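Local coordinates for protein single-stranded-DNA-specific exonuclease RecJ (Thermus thermophilus, PDB 2ZXR) that degrades single-stranded DNA exonucleolytically in the 5' to 3' direction, using divalent metal ions such as magnesium or manganese, in DNA repair, at residues G367-L372 / E396-A401; A331-D336 / P358-A363; S376-L381 / L389-H394. All blocks are in the same frame, centred on the assembly; numbering follows the deposited sequence.

Contact 1 (G367-L372 / E396-A401); sequences GTVRSL and EAAGFA
G367 and F400 pair through two backbone hydrogen bonds, G367 N to F400 O at 2.7 Å and F400 N to G367 O at 2.9 Å. V369 and A398 form a second such ring of bonds, and S371 N extends the ladder to E396 O at 3.0 Å. The CA atoms of the intervening non-hydrogen-bonded pairs, T368-G399 and R370-A397, lie 4.5 Å apart. With the strand directions at 163°, this is an antiparallel pairing within the mixed five-stranded sheet of the DHHA1 domain. Aromatic packing is concentrated at one end: chi1 of F400 (60°) sets CG between backbone N and carbonyl carbon, folding the ring over G367 of the partner strand so that G367 CA sits 3.5 Å from its centroid, 11° off the normal, a CH-pi contact. V369 CG2 meets the same ring at its edge, 3.7 Å from F400 CE2. R370 lies on the other face of the sheet, with T368 and A397. Bent at chi2, it curls back so that NH1 donates to V369 O at 2.8 Å, while A397 CB lies over one guanidinium face. V369 O thus accepts twice, R370 NH1 and A398 N arriving from opposite faces of its carbonyl plane.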
ATOM      1  N   GLY A 367      27.229  -1.576   7.648  1.00 26.86           N
ATOM      2  CA  GLY A 367      26.020  -1.907   8.374  1.00 26.04           C
ATOM      3  C   GLY A 367      24.749  -1.386   7.734  1.00 25.65           C
ATOM      4  O   GLY A 367      24.732  -0.315   7.123  1.00 24.25           O
ATOM      5  N   THR A 368      23.671  -2.143   7.892  1.00 24.90           N
ATOM      6  CA  THR A 368      22.404  -1.731   7.339  1.00 25.42           C
ATOM      7  C   THR A 368      21.358  -1.874   8.409  1.00 24.49           C
ATOM      8  O   THR A 368      21.452  -2.768   9.244  1.00 24.89           O
ATOM      9  CB  THR A 368      21.986  -2.610   6.148  1.00 26.51           C
ATOM     10  OG1 THR A 368      20.814  -2.047   5.552  1.00 30.08           O
ATOM     11  CG2 THR A 368      21.627  -4.036   6.620  1.00 28.05           C
ATOM     12  N   VAL A 369      20.358  -1.003   8.377  1.00 23.97           N
ATOM     13  CA  VAL A 369      19.265  -1.043   9.339  1.00 22.96           C
ATOM     14  C   VAL A 369      17.916  -0.904   8.625  1.00 23.50           C
ATOM     15  O   VAL A 369      17.789  -0.106   7.701  1.00 23.70           O
ATOM     16  CB  VAL A 369      19.308   0.153  10.333  1.00 24.21           C
ATOM     17  CG1 VAL A 369      18.196  -0.017  11.361  1.00 24.19           C
ATOM     18  CG2 VAL A 369      20.681   0.255  11.035  1.00 24.74           C
ATOM     19  N   ARG A 370      16.933  -1.695   9.047  1.00 22.68           N
ATOM     20  CA  ARG A 370      15.570  -1.589   8.562  1.00 22.76           C
ATOM     21  C   ARG A 370      14.808  -1.559   9.863  1.00 23.63           C
ATOM     22  O   ARG A 370      15.050  -2.380  10.751  1.00 23.70           O
ATOM     23  CB  ARG A 370      15.127  -2.802   7.712  1.00 21.88           C
ATOM     24  CG  ARG A 370      15.789  -2.864   6.316  1.00 19.74           C
ATOM     25  CD  ARG A 370      15.447  -1.637   5.445  1.00 21.49           C
ATOM     26  NE  ARG A 370      16.171  -1.632   4.165  1.00 22.27           N
ATOM     27  CZ  ARG A 370      17.435  -1.230   4.002  1.00 24.02           C
ATOM     28  NH1 ARG A 370      18.161  -0.774   5.032  1.00 23.17           N
ATOM     29  NH2 ARG A 370      17.994  -1.308   2.799  1.00 24.25           N
ATOM     30  N   SER A 371      13.904  -0.605   9.999  1.00 23.63           N
ATOM     31  CA  SER A 371      13.132  -0.503  11.214  1.00 24.94           C
ATOM     32  C   SER A 371      11.676  -0.191  10.899  1.00 26.14           C
ATOM     33  O   SER A 371      11.293  -0.021   9.732  1.00 24.82           O
ATOM     34  CB  SER A 371      13.710   0.597  12.115  1.00 25.54           C
ATOM     35  OG  SER A 371      13.132   0.549  13.419  1.00 27.37           O
ATOM     36  N   LEU A 372      10.870  -0.105  11.954  1.00 26.36           N
ATOM     37  CA  LEU A 372       9.444   0.169  11.811  1.00 28.06           C
ATOM     38  C   LEU A 372       8.919   0.686  13.126  1.00 29.48           C
ATOM     39  O   LEU A 372       9.664   0.889  14.077  1.00 29.35           O
ATOM     40  CB  LEU A 372       8.677  -1.129  11.533  1.00 25.96           C
ATOM     41  CG  LEU A 372       8.481  -2.080  12.736  1.00 26.24           C
ATOM     42  CD1 LEU A 372       7.556  -3.241  12.332  1.00 25.23           C
ATOM     43  CD2 LEU A 372       9.830  -2.656  13.224  1.00 25.00           C
ATOM     44  N   GLU A 396      12.992   4.594   8.740  1.00 30.19           N
ATOM     45  CA  GLU A 396      12.754   3.208   8.354  1.00 30.18           C
ATOM     46  C   GLU A 396      13.959   2.466   7.791  1.00 28.19           C
ATOM     47  O   GLU A 396      13.945   1.239   7.666  1.00 25.86           O
ATOM     48  CB  GLU A 396      11.588   3.150   7.350  1.00 32.74           C
ATOM     49  CG  GLU A 396      10.350   3.941   7.820  1.00 38.51           C
ATOM     50  CD  GLU A 396       9.088   3.656   6.996  1.00 42.15           C
ATOM     51  OE1 GLU A 396       8.021   4.274   7.281  1.00 44.29           O
ATOM     52  OE2 GLU A 396       9.150   2.812   6.069  1.00 43.98           O
ATOM     53  N   ALA A 397      15.003   3.208   7.453  1.00 26.45           N
ATOM     54  CA  ALA A 397      16.188   2.588   6.879  1.00 25.99           C
ATOM     55  C   ALA A 397      17.383   3.454   7.164  1.00 25.85           C
ATOM     56  O   ALA A 397      17.279   4.682   7.129  1.00 25.90           O
ATOM     57  CB  ALA A 397      16.020   2.435   5.377  1.00 24.37           C
ATOM     58  N   ALA A 398      18.527   2.830   7.431  1.00 26.16           N
ATOM     59  CA  ALA A 398      19.736   3.601   7.722  1.00 26.30           C
ATOM     60  C   ALA A 398      20.953   2.778   7.370  1.00 25.87           C
ATOM     61  O   ALA A 398      20.851   1.576   7.193  1.00 27.56           O
ATOM     62  CB  ALA A 398      19.769   4.011   9.214  1.00 25.53           C
ATOM     63  N   GLY A 399      22.098   3.422   7.250  1.00 25.23           N
ATOM     64  CA  GLY A 399      23.303   2.695   6.903  1.00 25.05           C
ATOM     65  C   GLY A 399      24.457   3.199   7.754  1.00 24.94           C
ATOM     66  O   GLY A 399      24.401   4.316   8.281  1.00 24.21           O
ATOM     67  N   PHE A 400      25.496   2.383   7.899  1.00 23.98           N
ATOM     68  CA  PHE A 400      26.648   2.795   8.680  1.00 22.80           C
ATOM     69  C   PHE A 400      27.861   1.968   8.343  1.00 23.13           C
ATOM     70  O   PHE A 400      27.790   1.062   7.524  1.00 22.04           O
ATOM     71  CB  PHE A 400      26.338   2.728  10.193  1.00 22.11           C
ATOM     72  CG  PHE A 400      25.962   1.345  10.715  1.00 22.62           C
ATOM     73  CD1 PHE A 400      26.908   0.546  11.373  1.00 21.43           C
ATOM     74  CD2 PHE A 400      24.661   0.859  10.585  1.00 20.35           C
ATOM     75  CE1 PHE A 400      26.551  -0.728  11.903  1.00 21.52           C
ATOM     76  CE2 PHE A 400      24.304  -0.397  11.098  1.00 21.65           C
ATOM     77  CZ  PHE A 400      25.255  -1.194  11.762  1.00 21.44           C
ATOM     78  N   ALA A 401      28.994   2.326   8.936  1.00 23.79           N
ATOM     79  CA  ALA A 401      30.219   1.583   8.766  1.00 24.94           C
ATOM     80  C   ALA A 401      30.708   1.479  10.210  1.00 26.53           C
ATOM     81  O   ALA A 401      30.416   2.359  11.038  1.00 26.72           O
ATOM     82  CB  ALA A 401      31.218   2.347   7.887  1.00 23.96           C
TER

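Contact 2 (A331-D336 / P358-A363); sequences AIVLLD and PVFLVA
I332 N donates to P358 O and I332 O receives F360 N at 2.8 Å, starting a ladder that continues through L334 to D336 N and V362 O. Five such bonds join the strands, which run parallel, their directions 10° apart. They are the two strands of a beta-alpha-beta unit whose crossover is helix 341-355. The body of the contact is buried. On the face bearing V333 and F360, V333 CG1 lies 4.0 Å from F360 CB, and the F360 ring is turned so that I332 O lies in its plane at the edge, 3.7 Å from CD1. The other face is only slightly wider spaced: I332 CB stands 4.1 Å from V359 CG2, as does L334 CB from L361 CD1, and helix 341-355 touches I332, V359 and L361 there. The looser side is at L335, which is partly exposed although helix 407-419 touches it and V333. Even so, chi1 of 172° brings CD1 toward V362 on the neighbouring strand, and L335 CD1 to V362 CG1 is the shortest apolar contact, at 3.7 Å. No charged pair links the two segments, which implies that backbone hydrogen bonds supply the direction and register while aliphatic contacts pack both faces, joined by the F360 ring on one.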
ATOM      1  N   ALA A 331      15.284  -5.971  19.358  1.00 31.48           N
ATOM      2  CA  ALA A 331      16.022  -5.633  18.151  1.00 30.29           C
ATOM      3  C   ALA A 331      16.841  -6.834  17.736  1.00 29.87           C
ATOM      4  O   ALA A 331      17.413  -7.508  18.577  1.00 30.34           O
ATOM      5  CB  ALA A 331      16.926  -4.435  18.397  1.00 29.21           C
ATOM      6  N   ILE A 332      16.859  -7.120  16.437  1.00 29.00           N
ATOM      7  CA  ILE A 332      17.626  -8.226  15.908  1.00 27.58           C
ATOM      8  C   ILE A 332      18.928  -7.612  15.371  1.00 27.40           C
ATOM      9  O   ILE A 332      18.912  -6.705  14.527  1.00 26.57           O
ATOM     10  CB  ILE A 332      16.810  -8.954  14.837  1.00 27.81           C
ATOM     11  CG1 ILE A 332      15.552  -9.513  15.504  1.00 29.50           C
ATOM     12  CG2 ILE A 332      17.601 -10.092  14.225  1.00 26.78           C
ATOM     13  CD1 ILE A 332      14.649 -10.279  14.567  1.00 30.73           C
ATOM     14  N   VAL A 333      20.054  -8.087  15.901  1.00 25.52           N
ATOM     15  CA  VAL A 333      21.349  -7.545  15.528  1.00 24.59           C
ATOM     16  C   VAL A 333      22.252  -8.700  15.192  1.00 25.45           C
ATOM     17  O   VAL A 333      22.635  -9.483  16.053  1.00 25.74           O
ATOM     18  CB  VAL A 333      21.934  -6.685  16.696  1.00 23.61           C
ATOM     19  CG1 VAL A 333      23.145  -5.871  16.222  1.00 22.39           C
ATOM     20  CG2 VAL A 333      20.859  -5.755  17.227  1.00 20.00           C
ATOM     21  N   LEU A 334      22.592  -8.813  13.919  1.00 26.55           N
ATOM     22  CA  LEU A 334      23.409  -9.925  13.482  1.00 27.47           C
ATOM     23  C   LEU A 334      24.630  -9.488  12.708  1.00 27.43           C
ATOM     24  O   LEU A 334      24.639  -8.448  12.047  1.00 26.74           O
ATOM     25  CB  LEU A 334      22.547 -10.874  12.649  1.00 27.40           C
ATOM     26  CG  LEU A 334      21.224 -11.199  13.362  1.00 28.62           C
ATOM     27  CD1 LEU A 334      20.234 -11.864  12.388  1.00 29.79           C
ATOM     28  CD2 LEU A 334      21.511 -12.111  14.555  1.00 28.30           C
ATOM     29  N   LEU A 335      25.657 -10.317  12.810  1.00 27.25           N
ATOM     30  CA  LEU A 335      26.936 -10.098  12.178  1.00 27.07           C
ATOM     31  C   LEU A 335      27.193 -11.245  11.228  1.00 27.24           C
ATOM     32  O   LEU A 335      27.017 -12.399  11.597  1.00 27.44           O
ATOM     33  CB  LEU A 335      28.043 -10.087  13.248  1.00 26.03           C
ATOM     34  CG  LEU A 335      29.494 -10.061  12.759  1.00 26.88           C
ATOM     35  CD1 LEU A 335      29.783  -8.713  12.062  1.00 26.11           C
ATOM     36  CD2 LEU A 335      30.458 -10.249  13.956  1.00 26.59           C
ATOM     37  N   ASP A 336      27.606 -10.927  10.008  1.00 27.27           N
ATOM     38  CA  ASP A 336      27.933 -11.941   9.022  1.00 28.72           C
ATOM     39  C   ASP A 336      29.189 -11.411   8.341  1.00 29.19           C
ATOM     40  O   ASP A 336      29.130 -10.773   7.282  1.00 28.58           O
ATOM     41  CB  ASP A 336      26.781 -12.132   8.032  1.00 30.10           C
ATOM     42  CG  ASP A 336      27.071 -13.206   7.013  1.00 30.75           C
ATOM     43  OD1 ASP A 336      28.057 -13.950   7.199  1.00 31.38           O
ATOM     44  OD2 ASP A 336      26.322 -13.306   6.025  1.00 32.00           O
ATOM     45  N   PRO A 358      12.982  -4.277  14.590  1.00 26.92           N
ATOM     46  CA  PRO A 358      14.003  -3.502  13.885  1.00 25.83           C
ATOM     47  C   PRO A 358      15.139  -4.496  13.594  1.00 25.64           C
ATOM     48  O   PRO A 358      15.382  -5.415  14.396  1.00 24.99           O
ATOM     49  CB  PRO A 358      14.410  -2.449  14.915  1.00 27.17           C
ATOM     50  CG  PRO A 358      13.210  -2.328  15.808  1.00 27.87           C
ATOM     51  CD  PRO A 358      12.734  -3.746  15.942  1.00 27.48           C
ATOM     52  N   VAL A 359      15.816  -4.354  12.457  1.00 23.99           N
ATOM     53  CA  VAL A 359      16.900  -5.272  12.146  1.00 23.19           C
ATOM     54  C   VAL A 359      18.136  -4.490  11.765  1.00 23.40           C
ATOM     55  O   VAL A 359      18.074  -3.513  11.005  1.00 22.77           O
ATOM     56  CB  VAL A 359      16.507  -6.269  11.012  1.00 24.17           C
ATOM     57  CG1 VAL A 359      17.699  -7.173  10.629  1.00 23.24           C
ATOM     58  CG2 VAL A 359      15.356  -7.144  11.491  1.00 23.70           C
ATOM     59  N   PHE A 360      19.252  -4.910  12.355  1.00 22.93           N
ATOM     60  CA  PHE A 360      20.566  -4.329  12.150  1.00 21.11           C
ATOM     61  C   PHE A 360      21.469  -5.481  11.704  1.00 21.47           C
ATOM     62  O   PHE A 360      21.589  -6.486  12.407  1.00 21.56           O
ATOM     63  CB  PHE A 360      21.139  -3.770  13.464  1.00 20.97           C
ATOM     64  CG  PHE A 360      20.289  -2.719  14.113  1.00 18.67           C
ATOM     65  CD1 PHE A 360      19.048  -3.045  14.669  1.00 18.77           C
ATOM     66  CD2 PHE A 360      20.711  -1.402  14.141  1.00 16.99           C
ATOM     67  CE1 PHE A 360      18.233  -2.060  15.242  1.00 16.79           C
ATOM     68  CE2 PHE A 360      19.913  -0.416  14.702  1.00 19.04           C
ATOM     69  CZ  PHE A 360      18.669  -0.745  15.253  1.00 18.42           C
ATOM     70  N   LEU A 361      22.109  -5.326  10.554  1.00 20.18           N
ATOM     71  CA  LEU A 361      23.011  -6.337  10.016  1.00 20.27           C
ATOM     72  C   LEU A 361      24.342  -5.673   9.716  1.00 20.65           C
ATOM     73  O   LEU A 361      24.390  -4.513   9.242  1.00 20.48           O
ATOM     74  CB  LEU A 361      22.452  -6.903   8.701  1.00 21.14           C
ATOM     75  CG  LEU A 361      21.598  -8.175   8.710  1.00 22.14           C
ATOM     76  CD1 LEU A 361      20.790  -8.299   9.986  1.00 21.21           C
ATOM     77  CD2 LEU A 361      20.735  -8.195   7.441  1.00 19.44           C
ATOM     78  N   VAL A 362      25.417  -6.404   9.988  1.00 21.10           N
ATOM     79  CA  VAL A 362      26.774  -5.920   9.747  1.00 21.14           C
ATOM     80  C   VAL A 362      27.465  -6.983   8.925  1.00 21.28           C
ATOM     81  O   VAL A 362      27.349  -8.166   9.229  1.00 22.49           O
ATOM     82  CB  VAL A 362      27.557  -5.765  11.062  1.00 21.58           C
ATOM     83  CG1 VAL A 362      29.007  -5.358  10.761  1.00 20.37           C
ATOM     84  CG2 VAL A 362      26.890  -4.736  11.947  1.00 22.44           C
ATOM     85  N   ALA A 363      28.157  -6.581   7.872  1.00 22.01           N
ATOM     86  CA  ALA A 363      28.885  -7.541   7.029  1.00 23.04           C
ATOM     87  C   ALA A 363      30.055  -6.796   6.473  1.00 23.30           C
ATOM     88  O   ALA A 363      29.885  -5.718   5.906  1.00 23.22           O
ATOM     89  CB  ALA A 363      28.024  -8.056   5.889  1.00 21.87           C
TER

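Contact 3 (S376-L381 / L389-H394); sequences SAVEAL and LRYGGH
V378 N donates to H394 O at 3.1 Å, the one hydrogen bond between the two segments, from the first turn of helix 377-383 to the residue just past strand 390-393; beside it A377 makes a backbone bond with K395. The helix packs across one side of the DHHA1-domain sheet, here against 390-393, one of its edge strands, with axes 7.8 Å apart and directions nearly opposed at 158°. In the first shell, V378 CB rests 3.5 Å from G393 O, and both its methyls also meet that carbonyl; A377 CB lies 3.2 Å from H394 O. Further along, L381 CB approaches Y391 CD2 to 3.5 Å, the two side chains lying alongside each other and pointing opposite ways. L381 O lies over one face of the tyrosine ring, whereas V378 O is near its plane at the edge. Behind these contacts, with chi1 at 74° the Y391 ring is swung alongside the helix, where OH is hydrogen-bonded by R382 NE. L381 is backed by V369, A398 and F400 of the sheet. CB of H394 points away from the helix, and the side chain is about 10 Å from the bound magnesium ion. At the helix start S376 is the N-cap, its OG accepting a weak bond from E379 N at 3.4 Å.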
ATOM      1  N   SER A 376      12.911   4.473  15.367  1.00 29.48           N
ATOM      2  CA  SER A 376      13.627   5.144  14.307  1.00 28.27           C
ATOM      3  C   SER A 376      15.009   4.528  14.087  1.00 28.10           C
ATOM      4  O   SER A 376      15.832   4.428  15.019  1.00 27.48           O
ATOM      5  CB  SER A 376      13.762   6.628  14.641  1.00 26.70           C
ATOM      6  OG  SER A 376      14.642   7.261  13.732  1.00 27.03           O
ATOM      7  N   ALA A 377      15.245   4.123  12.840  1.00 27.03           N
ATOM      8  CA  ALA A 377      16.492   3.517  12.429  1.00 27.58           C
ATOM      9  C   ALA A 377      17.691   4.411  12.730  1.00 28.46           C
ATOM     10  O   ALA A 377      18.607   4.015  13.467  1.00 27.37           O
ATOM     11  CB  ALA A 377      16.448   3.194  10.925  1.00 26.31           C
ATOM     12  N   VAL A 378      17.668   5.622  12.179  1.00 28.12           N
ATOM     13  CA  VAL A 378      18.780   6.525  12.354  1.00 29.26           C
ATOM     14  C   VAL A 378      18.971   7.011  13.788  1.00 30.36           C
ATOM     15  O   VAL A 378      20.098   7.285  14.199  1.00 31.13           O
ATOM     16  CB  VAL A 378      18.686   7.717  11.348  1.00 28.98           C
ATOM     17  CG1 VAL A 378      17.495   8.636  11.672  1.00 28.37           C
ATOM     18  CG2 VAL A 378      19.981   8.484  11.343  1.00 28.90           C
ATOM     19  N   GLU A 379      17.895   7.102  14.563  1.00 31.22           N
ATOM     20  CA  GLU A 379      18.027   7.541  15.952  1.00 31.88           C
ATOM     21  C   GLU A 379      18.633   6.400  16.781  1.00 31.00           C
ATOM     22  O   GLU A 379      19.324   6.638  17.764  1.00 31.11           O
ATOM     23  CB  GLU A 379      16.666   7.967  16.536  1.00 32.85           C
ATOM     24  CG  GLU A 379      16.155   9.319  16.034  1.00 36.32           C
ATOM     25  CD  GLU A 379      17.143  10.471  16.282  1.00 38.57           C
ATOM     26  OE1 GLU A 379      17.520  10.703  17.457  1.00 39.77           O
ATOM     27  OE2 GLU A 379      17.547  11.147  15.296  1.00 40.29           O
ATOM     28  N   ALA A 380      18.377   5.161  16.380  1.00 30.34           N
ATOM     29  CA  ALA A 380      18.935   4.007  17.090  1.00 29.16           C
ATOM     30  C   ALA A 380      20.460   4.010  16.883  1.00 29.26           C
ATOM     31  O   ALA A 380      21.232   3.716  17.806  1.00 28.31           O
ATOM     32  CB  ALA A 380      18.332   2.725  16.554  1.00 28.97           C
ATOM     33  N   LEU A 381      20.886   4.368  15.675  1.00 27.94           N
ATOM     34  CA  LEU A 381      22.306   4.438  15.378  1.00 28.69           C
ATOM     35  C   LEU A 381      22.890   5.614  16.154  1.00 30.11           C
ATOM     36  O   LEU A 381      24.012   5.543  16.666  1.00 28.75           O
ATOM     37  CB  LEU A 381      22.555   4.639  13.876  1.00 25.12           C
ATOM     38  CG  LEU A 381      22.136   3.488  12.948  1.00 24.95           C
ATOM     39  CD1 LEU A 381      22.637   3.784  11.510  1.00 22.64           C
ATOM     40  CD2 LEU A 381      22.715   2.159  13.457  1.00 22.75           C
ATOM     41  N   LEU A 389      32.002   4.523  12.502  1.00 33.30           N
ATOM     42  CA  LEU A 389      32.921   5.287  11.680  1.00 33.30           C
ATOM     43  C   LEU A 389      32.127   6.359  10.943  1.00 34.47           C
ATOM     44  O   LEU A 389      32.651   7.424  10.593  1.00 34.36           O
ATOM     45  CB  LEU A 389      33.622   4.361  10.679  1.00 31.60           C
ATOM     46  CG  LEU A 389      34.507   3.328  11.370  1.00 32.26           C
ATOM     47  CD1 LEU A 389      35.080   2.347  10.351  1.00 30.82           C
ATOM     48  CD2 LEU A 389      35.643   4.080  12.129  1.00 30.95           C
ATOM     49  N   ARG A 390      30.856   6.065  10.695  1.00 34.73           N
ATOM     50  CA  ARG A 390      29.970   7.000  10.017  1.00 35.86           C
ATOM     51  C   ARG A 390      28.621   6.323   9.898  1.00 36.15           C
ATOM     52  O   ARG A 390      28.528   5.087   9.957  1.00 36.34           O
ATOM     53  CB  ARG A 390      30.494   7.329   8.625  1.00 37.73           C
ATOM     54  CG  ARG A 390      30.900   6.102   7.851  1.00 40.42           C
ATOM     55  CD  ARG A 390      30.609   6.266   6.390  1.00 42.70           C
ATOM     56  NE  ARG A 390      29.715   5.213   5.902  1.00 45.47           N
ATOM     57  CZ  ARG A 390      30.058   4.301   4.993  1.00 46.52           C
ATOM     58  NH1 ARG A 390      31.284   4.311   4.476  1.00 47.21           N
ATOM     59  NH2 ARG A 390      29.174   3.388   4.585  1.00 46.22           N
ATOM     60  N   TYR A 391      27.576   7.129   9.748  1.00 35.39           N
ATOM     61  CA  TYR A 391      26.226   6.594   9.621  1.00 34.97           C
ATOM     62  C   TYR A 391      25.280   7.668   9.100  1.00 34.69           C
ATOM     63  O   TYR A 391      25.590   8.870   9.148  1.00 34.19           O
ATOM     64  CB  TYR A 391      25.720   6.098  10.972  1.00 34.17           C
ATOM     65  CG  TYR A 391      25.330   7.192  11.948  1.00 35.12           C
ATOM     66  CD1 TYR A 391      26.297   7.987  12.571  1.00 35.40           C
ATOM     67  CD2 TYR A 391      23.991   7.405  12.283  1.00 35.47           C
ATOM     68  CE1 TYR A 391      25.939   8.960  13.509  1.00 35.31           C
ATOM     69  CE2 TYR A 391      23.613   8.374  13.221  1.00 35.05           C
ATOM     70  CZ  TYR A 391      24.591   9.146  13.833  1.00 35.79           C
ATOM     71  OH  TYR A 391      24.219  10.089  14.775  1.00 35.88           O
ATOM     72  N   GLY A 392      24.127   7.225   8.619  1.00 33.44           N
ATOM     73  CA  GLY A 392      23.128   8.145   8.114  1.00 32.99           C
ATOM     74  C   GLY A 392      21.852   7.397   7.787  1.00 32.45           C
ATOM     75  O   GLY A 392      21.846   6.170   7.763  1.00 32.78           O
ATOM     76  N   GLY A 393      20.768   8.131   7.543  1.00 31.44           N
ATOM     77  CA  GLY A 393      19.518   7.481   7.213  1.00 30.50           C
ATOM     78  C   GLY A 393      18.307   8.188   7.788  1.00 30.44           C
ATOM     79  O   GLY A 393      18.392   9.345   8.211  1.00 29.34           O
ATOM     80  N   HIS A 394      17.188   7.475   7.814  1.00 29.53           N
ATOM     81  CA  HIS A 394      15.936   8.011   8.305  1.00 29.38           C
ATOM     82  C   HIS A 394      15.261   7.009   9.228  1.00 29.73           C
ATOM     83  O   HIS A 394      15.877   6.039   9.671  1.00 29.11           O
ATOM     84  CB  HIS A 394      15.002   8.353   7.124  1.00 29.62           C
ATOM     85  CG  HIS A 394      14.800   7.220   6.157  1.00 30.32           C
ATOM     86  ND1 HIS A 394      15.673   6.958   5.115  1.00 31.57           N
ATOM     87  CD2 HIS A 394      13.844   6.266   6.091  1.00 29.39           C
ATOM     88  CE1 HIS A 394      15.259   5.891   4.452  1.00 29.41           C
ATOM     89  NE2 HIS A 394      14.151   5.453   5.025  1.00 29.24           N
TER

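Contacts 1 and 2 pair strands of one mixed DHHA1 sheet; contact 3 packs a helix against its edge strand. Contact 2 is the buried core, its strands parallel and its side-chain contacts apolar; contacts 1 and 3 are partly buried and lie toward the metal site. Probable hydrogen bonds join neighbouring strands: R370 O to V359 N (2.7 Å) links contacts 1 and 2, and G399 N to G392 O (2.8 Å) links contacts 1 and 3. Contact 3 is nested within the chain loop that contact 1 closes. Regular backbone ladders hold contacts 1 and 2, whereas contact 3 has a single hydrogen bond between its segments and otherwise side-chain packing, its L381 also touching F360 of contact 2.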